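Local coordinates for protein IclR family transcriptional regulator (Brucella abortus, PDB 5WHM) that probably represses transcription as an IclR-type regulator, binding DNA through a helix-turn-helix domain and sensing small molecules through a GAF-like C-terminal domain, at residues A112-A117 and D249-R254; S156-A161 and V232-G237. All blocks are in the same frame, centred on the assembly; numbering follows the deposited sequence.

Contact 1 of 2, residues A112-A117 and D249-R254; sequences ADYAKA and DDIGPR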
loop_
_atom_site.group_PDB
_atom_site.type_symbol
_atom_site.label_atom_id
_atom_site.label_comp_id
_atom_site.label_asym_id
_atom_site.label_seq_id
_atom_site.Cartn_x
_atom_site.Cartn_y
_atom_site.Cartn_z
ATOM N N ALA C 112 -18.733 15.019 -5.681
ATOM C CA ALA C 112 -17.760 15.202 -6.756
ATOM C C ALA C 112 -18.447 15.509 -8.089
ATOM O O ALA C 112 -17.983 16.372 -8.837
ATOM C CB ALA C 112 -16.856 13.960 -6.878
ATOM N N ASP C 113 -19.546 14.807 -8.407
ATOM C CA ASP C 113 -20.262 15.067 -9.654
ATOM C C ASP C 113 -20.854 16.469 -9.646
ATOM O O ASP C 113 -20.732 17.210 -10.626
ATOM C CB ASP C 113 -21.383 14.045 -9.879
ATOM C CG ASP C 113 -20.865 12.634 -10.216
ATOM O OD1 ASP C 113 -19.646 12.439 -10.489
ATOM O OD2 ASP C 113 -21.712 11.710 -10.183
ATOM N N TYR C 114 -21.496 16.849 -8.537
ATOM C CA TYR C 114 -22.064 18.189 -8.427
ATOM C C TYR C 114 -20.993 19.265 -8.542
ATOM O O TYR C 114 -21.191 20.280 -9.223
ATOM C CB TYR C 114 -22.810 18.357 -7.109
ATOM C CG TYR C 114 -23.152 19.809 -6.878
ATOM C CD1 TYR C 114 -24.172 20.420 -7.609
ATOM C CD2 TYR C 114 -22.420 20.589 -5.983
ATOM C CE1 TYR C 114 -24.481 21.765 -7.424
ATOM C CE2 TYR C 114 -22.719 21.942 -5.798
ATOM C CZ TYR C 114 -23.752 22.511 -6.520
ATOM O OH TYR C 114 -24.045 23.830 -6.335
ATOM N N ALA C 115 -19.858 19.073 -7.873
ATOM C CA ALA C 115 -18.845 20.118 -7.798
ATOM C C ALA C 115 -17.877 20.090 -8.968
ATOM O O ALA C 115 -17.052 21.012 -9.083
ATOM C CB ALA C 115 -18.044 19.997 -6.493
ATOM N N LYS C 116 -17.929 19.037 -9.792
ATOM C CA LYS C 116 -16.959 18.788 -10.863
ATOM C C LYS C 116 -15.528 18.850 -10.334
ATOM O O LYS C 116 -14.628 19.419 -10.951
ATOM C CB LYS C 116 -17.175 19.756 -12.037
ATOM C CG LYS C 116 -18.616 19.771 -12.543
ATOM C CD LYS C 116 -18.741 20.459 -13.892
ATOM C CE LYS C 116 -20.159 20.348 -14.443
ATOM N NZ LYS C 116 -20.619 18.928 -14.489
ATOM N N ALA C 117 -15.317 18.228 -9.178
ATOM C CA ALA C 117 -14.025 18.303 -8.520
ATOM C C ALA C 117 -13.801 17.032 -7.699
ATOM O O ALA C 117 -14.744 16.317 -7.357
ATOM C CB ALA C 117 -13.938 19.542 -7.630
ATOM N N ASP C 249 -19.860 29.249 0.461
ATOM C CA ASP C 249 -21.313 29.343 0.388
ATOM C C ASP C 249 -21.988 28.056 -0.086
ATOM O O ASP C 249 -23.182 27.862 0.179
ATOM C CB ASP C 249 -21.713 30.459 -0.573
ATOM C CG ASP C 249 -21.351 31.861 -0.051
ATOM O OD1 ASP C 249 -20.759 32.003 1.054
ATOM O OD2 ASP C 249 -21.675 32.822 -0.776
ATOM N N ASP C 250 -21.272 27.202 -0.815
ATOM C CA ASP C 250 -21.906 26.094 -1.524
ATOM C C ASP C 250 -21.215 24.777 -1.160
ATOM O O ASP C 250 -21.814 23.909 -0.516
ATOM C CB ASP C 250 -21.870 26.359 -3.047
ATOM C CG ASP C 250 -22.658 25.311 -3.870
ATOM O OD1 ASP C 250 -23.429 24.527 -3.276
ATOM O OD2 ASP C 250 -22.522 25.283 -5.122
ATOM N N ILE C 251 -19.955 24.608 -1.541
ATOM C CA ILE C 251 -19.322 23.292 -1.373
ATOM C C ILE C 251 -19.123 22.963 0.109
ATOM O O ILE C 251 -19.378 21.831 0.559
ATOM C CB ILE C 251 -17.995 23.222 -2.147
ATOM C CG1 ILE C 251 -18.217 23.476 -3.643
ATOM C CG2 ILE C 251 -17.330 21.807 -1.972
ATOM C CD1 ILE C 251 -19.344 22.674 -4.241
ATOM N N GLY C 252 -18.621 23.922 0.883
ATOM C CA GLY C 252 -18.364 23.695 2.287
ATOM C C GLY C 252 -19.587 23.194 3.042
ATOM O O GLY C 252 -19.544 22.134 3.684
ATOM N N PRO C 253 -20.703 23.954 2.985
ATOM C CA PRO C 253 -21.961 23.462 3.584
ATOM C C PRO C 253 -22.405 22.097 3.060
ATOM O O PRO C 253 -22.805 21.236 3.855
ATOM C CB PRO C 253 -22.961 24.582 3.235
ATOM C CG PRO C 253 -22.112 25.817 3.260
ATOM C CD PRO C 253 -20.801 25.393 2.639
ATOM N N ARG C 254 -22.326 21.859 1.752
ATOM C CA ARG C 254 -22.638 20.523 1.236
ATOM C C ARG C 254 -21.699 19.464 1.798
ATOM O O ARG C 254 -22.112 18.325 2.040
ATOM C CB ARG C 254 -22.567 20.508 -0.287
ATOM C CG ARG C 254 -23.625 21.328 -0.945
ATOM C CD ARG C 254 -23.297 21.484 -2.402
ATOM N NE ARG C 254 -24.156 20.643 -3.210
ATOM C CZ ARG C 254 -25.202 21.093 -3.888
ATOM N NH1 ARG C 254 -25.497 22.383 -3.874
ATOM N NH2 ARG C 254 -25.934 20.250 -4.591
#
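The guanidinium of Arg254 lies flat over one face of the Tyr114 ring. Their planes differ by 8°, and Arg254 CZ sits over the face, 3.3 Å from the centroid of the Tyr114 ring, which meets the geometry of both a stack and a cation-pi contact. The overlap is shifted toward the CE2-CZ edge: Arg254 NE lies above CE2 and CD2 of Tyr114, whereas Arg254 NH1 reaches Tyr114 CZ at 3.2 Å. At the edge of the same ring, Tyr114 OH donates to Asp250 OD2 across a very short 2.4 Å, a length that is doubtful as it stands, and the carboxylate stands 75° from the ring plane. Farther round the ring edge, Ile251 CD1 touches Tyr114 CE2 near the ring plane (3.8 Å) and Ala115 CB at 3.7 Å.

Asp250 also holds the arginine: its OD1 accepts from Arg254 NH1 at 3.0 Å through its syn lone pair, in a salt bridge one turn along the same helix, so that each carboxylate oxygen serves a different partner. A bend at chi3 lets the arginine chain turn its flat end onto the ring. On the other side, CG of Tyr114 anti to the backbone N (chi1 169°) carries the ring across to helix 244-265. In the second shell, Lys246 adds a long, weak ion pair to Asp250 OD2.

Behind this partly exposed cluster, Ala115 and Ile251 rest on Cys235 of strand 229-238. The arrangement is helix-helix packing on one face of a GAF-like antiparallel sheet, where the end of helix 101-115 meets helix 244-265.

Contact 2 of 2, residues S156-A161 and V232-G237; sequences SSVGRA and VFNCGG. With ACY (acetic acid), chain J.
An acetate, probably from the crystallisation liquor, sits between Ser157 and Asn234 and bridges the helix start to the strand. Its atom O accepts from Ser157 OG at 2.7 Å, from Val158 N and, on the strand side, from Asn234 ND2 at 3.2 Å. Its other oxygen, OXT, takes the hydrogen of Ser157 N at 2.8 Å along a nearly straight path (165°). Two consecutive backbone N-H groups of the first helical turn therefore grip the carboxylate, one on each oxygen.

The direct contact between the segments is apolar or mixed. Val158 CG1 packs against the amide of Asn234, 3.3 Å from ND2, and the two side chains cross obliquely. Val232 CG1 lies 3.6 Å from Ala161 CB, one turn further along the helix, and also close to Val158 O. A chi1 of -172° sets this Val232 branch anti to its own N and brings it to the alanine. Helix 157-161 and strand 232-237 run 147° apart in direction, their axes approaching to 8.2 Å.

Ser156 is the N-cap: its OG accepts from Gly159 N at 3.0 Å. The Asn234 amide is placed by more than the acetate, since Tyr131 OH bonds ND2 and Ala120 N makes a weak bond to OD1. Ser157 OG also pairs with Ser218 OG.

The chemistry is that of an anion site: the first-turn N-H groups of Ser157 and Val158, a hydroxyl and a carboxamide converge on one carboxylate, and the helix end would probably favour its negative charge. This is consistent with a pocket for a carboxylate-bearing effector, as in other IclR C-terminal domains, though acetate alone does not identify the natural ligand.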
loop_
_atom_site.group_PDB
_atom_site.type_symbol
_atom_site.label_atom_id
_atom_site.label_comp_id
_atom_site.label_asym_id
_atom_site.label_seq_id
_atom_site.Cartn_x
_atom_site.Cartn_y
_atom_site.Cartn_z
ATOM N N SER C 156 -2.585 22.286 4.041
ATOM C CA SER C 156 -3.673 21.651 3.315
ATOM C C SER C 156 -4.984 21.793 4.074
ATOM O O SER C 156 -5.013 21.798 5.300
ATOM C CB SER C 156 -3.402 20.160 3.074
ATOM O OG SER C 156 -3.262 19.449 4.302
ATOM N N SER C 157 -6.087 21.837 3.327
ATOM C CA SER C 157 -7.376 21.841 3.998
ATOM C C SER C 157 -7.561 20.579 4.848
ATOM O O SER C 157 -8.084 20.650 5.972
ATOM C CB SER C 157 -8.500 22.027 2.970
ATOM O OG SER C 157 -8.926 20.812 2.389
ATOM N N VAL C 158 -7.117 19.417 4.346
ATOM C CA VAL C 158 -7.325 18.186 5.105
ATOM C C VAL C 158 -6.532 18.214 6.408
ATOM O O VAL C 158 -7.043 17.803 7.454
ATOM C CB VAL C 158 -6.982 16.937 4.271
ATOM C CG1 VAL C 158 -8.145 16.591 3.371
ATOM C CG2 VAL C 158 -5.688 17.120 3.461
ATOM N N GLY C 159 -5.284 18.697 6.365
ATOM C CA GLY C 159 -4.479 18.770 7.586
ATOM C C GLY C 159 -5.040 19.736 8.613
ATOM O O GLY C 159 -4.994 19.476 9.822
ATOM N N ARG C 160 -5.552 20.881 8.147
ATOM C CA ARG C 160 -6.118 21.884 9.041
ATOM C C ARG C 160 -7.356 21.355 9.752
ATOM O O ARG C 160 -7.517 21.531 10.966
ATOM C CB ARG C 160 -6.454 23.148 8.241
ATOM C CG ARG C 160 -5.198 23.918 7.838
ATOM C CD ARG C 160 -5.414 24.875 6.697
ATOM N NE ARG C 160 -4.253 25.737 6.508
ATOM C CZ ARG C 160 -4.220 26.783 5.685
ATOM N NH1 ARG C 160 -5.294 27.098 4.960
ATOM N NH2 ARG C 160 -3.116 27.509 5.593
ATOM N N ALA C 161 -8.246 20.707 9.005
ATOM C CA ALA C 161 -9.441 20.141 9.611
ATOM C C ALA C 161 -9.065 19.060 10.608
ATOM O O ALA C 161 -9.705 18.922 11.653
ATOM C CB ALA C 161 -10.355 19.554 8.522
ATOM N N VAL C 232 -11.021 12.720 7.607
ATOM C CA VAL C 232 -11.269 14.059 7.084
ATOM C C VAL C 232 -11.676 13.911 5.630
ATOM O O VAL C 232 -11.048 13.145 4.885
ATOM C CB VAL C 232 -10.040 14.983 7.202
ATOM C CG1 VAL C 232 -10.454 16.408 6.815
ATOM C CG2 VAL C 232 -9.439 14.939 8.611
ATOM N N PHE C 233 -12.718 14.646 5.225
ATOM C CA PHE C 233 -13.184 14.642 3.847
ATOM C C PHE C 233 -12.910 15.993 3.220
ATOM O O PHE C 233 -13.075 17.029 3.870
ATOM C CB PHE C 233 -14.672 14.281 3.789
ATOM C CG PHE C 233 -14.959 12.916 4.356
ATOM C CD1 PHE C 233 -15.096 12.738 5.739
ATOM C CD2 PHE C 233 -15.003 11.793 3.520
ATOM C CE1 PHE C 233 -15.293 11.434 6.281
ATOM C CE2 PHE C 233 -15.224 10.509 4.042
ATOM C CZ PHE C 233 -15.387 10.330 5.426
ATOM N N ASN C 234 -12.436 16.006 1.979
ATOM C CA ASN C 234 -12.212 17.295 1.346
ATOM C C ASN C 234 -12.812 17.306 -0.051
ATOM O O ASN C 234 -13.263 16.291 -0.591
ATOM C CB ASN C 234 -10.717 17.697 1.297
ATOM C CG ASN C 234 -9.896 16.880 0.287
ATOM O OD1 ASN C 234 -10.406 15.997 -0.400
ATOM N ND2 ASN C 234 -8.601 17.187 0.200
ATOM N N CYS C 235 -12.834 18.503 -0.619
ATOM C CA CYS C 235 -13.294 18.693 -1.983
ATOM C C CYS C 235 -12.473 19.854 -2.504
ATOM O O CYS C 235 -12.456 20.923 -1.880
ATOM C CB CYS C 235 -14.789 18.985 -2.018
ATOM S SG CYS C 235 -15.410 19.304 -3.705
ATOM N N GLY C 236 -11.760 19.649 -3.600
ATOM C CA GLY C 236 -10.794 20.663 -3.990
ATOM C C GLY C 236 -10.495 20.512 -5.459
ATOM O O GLY C 236 -10.908 19.544 -6.099
ATOM N N GLY C 237 -9.784 21.497 -5.999
ATOM C CA GLY C 237 -9.450 21.482 -7.400
ATOM C C GLY C 237 -8.891 22.805 -7.871
ATOM O O GLY C 237 -8.472 23.645 -7.074
HETATM C C ACY J . -6.158 20.301 0.369
HETATM O O ACY J . -6.848 19.657 1.201
HETATM O OXT ACY J . -5.733 21.475 0.555
HETATM C CH3 ACY J . -5.813 19.627 -0.930
#

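The two contacts lie 13 Å apart, centre to centre, on opposite faces of the six-stranded antiparallel sheet of the IclR C-terminal domain. Along the chain the order is 112-117, 156-161, 232-237, 249-254, so contact 2 falls wholly between the two segments of contact 1. Strand 229-238 is shared ground: Asn234 and Val232 face helix 157-165, while Cys235 points the other way, toward the helices of contact 1. The segments also meet where Ala117 CB packs 3.4 Å from Gly236 O. Helix 244-265 follows that strand directly. The acetate site and the helix pair thus lie against the two faces of one strand.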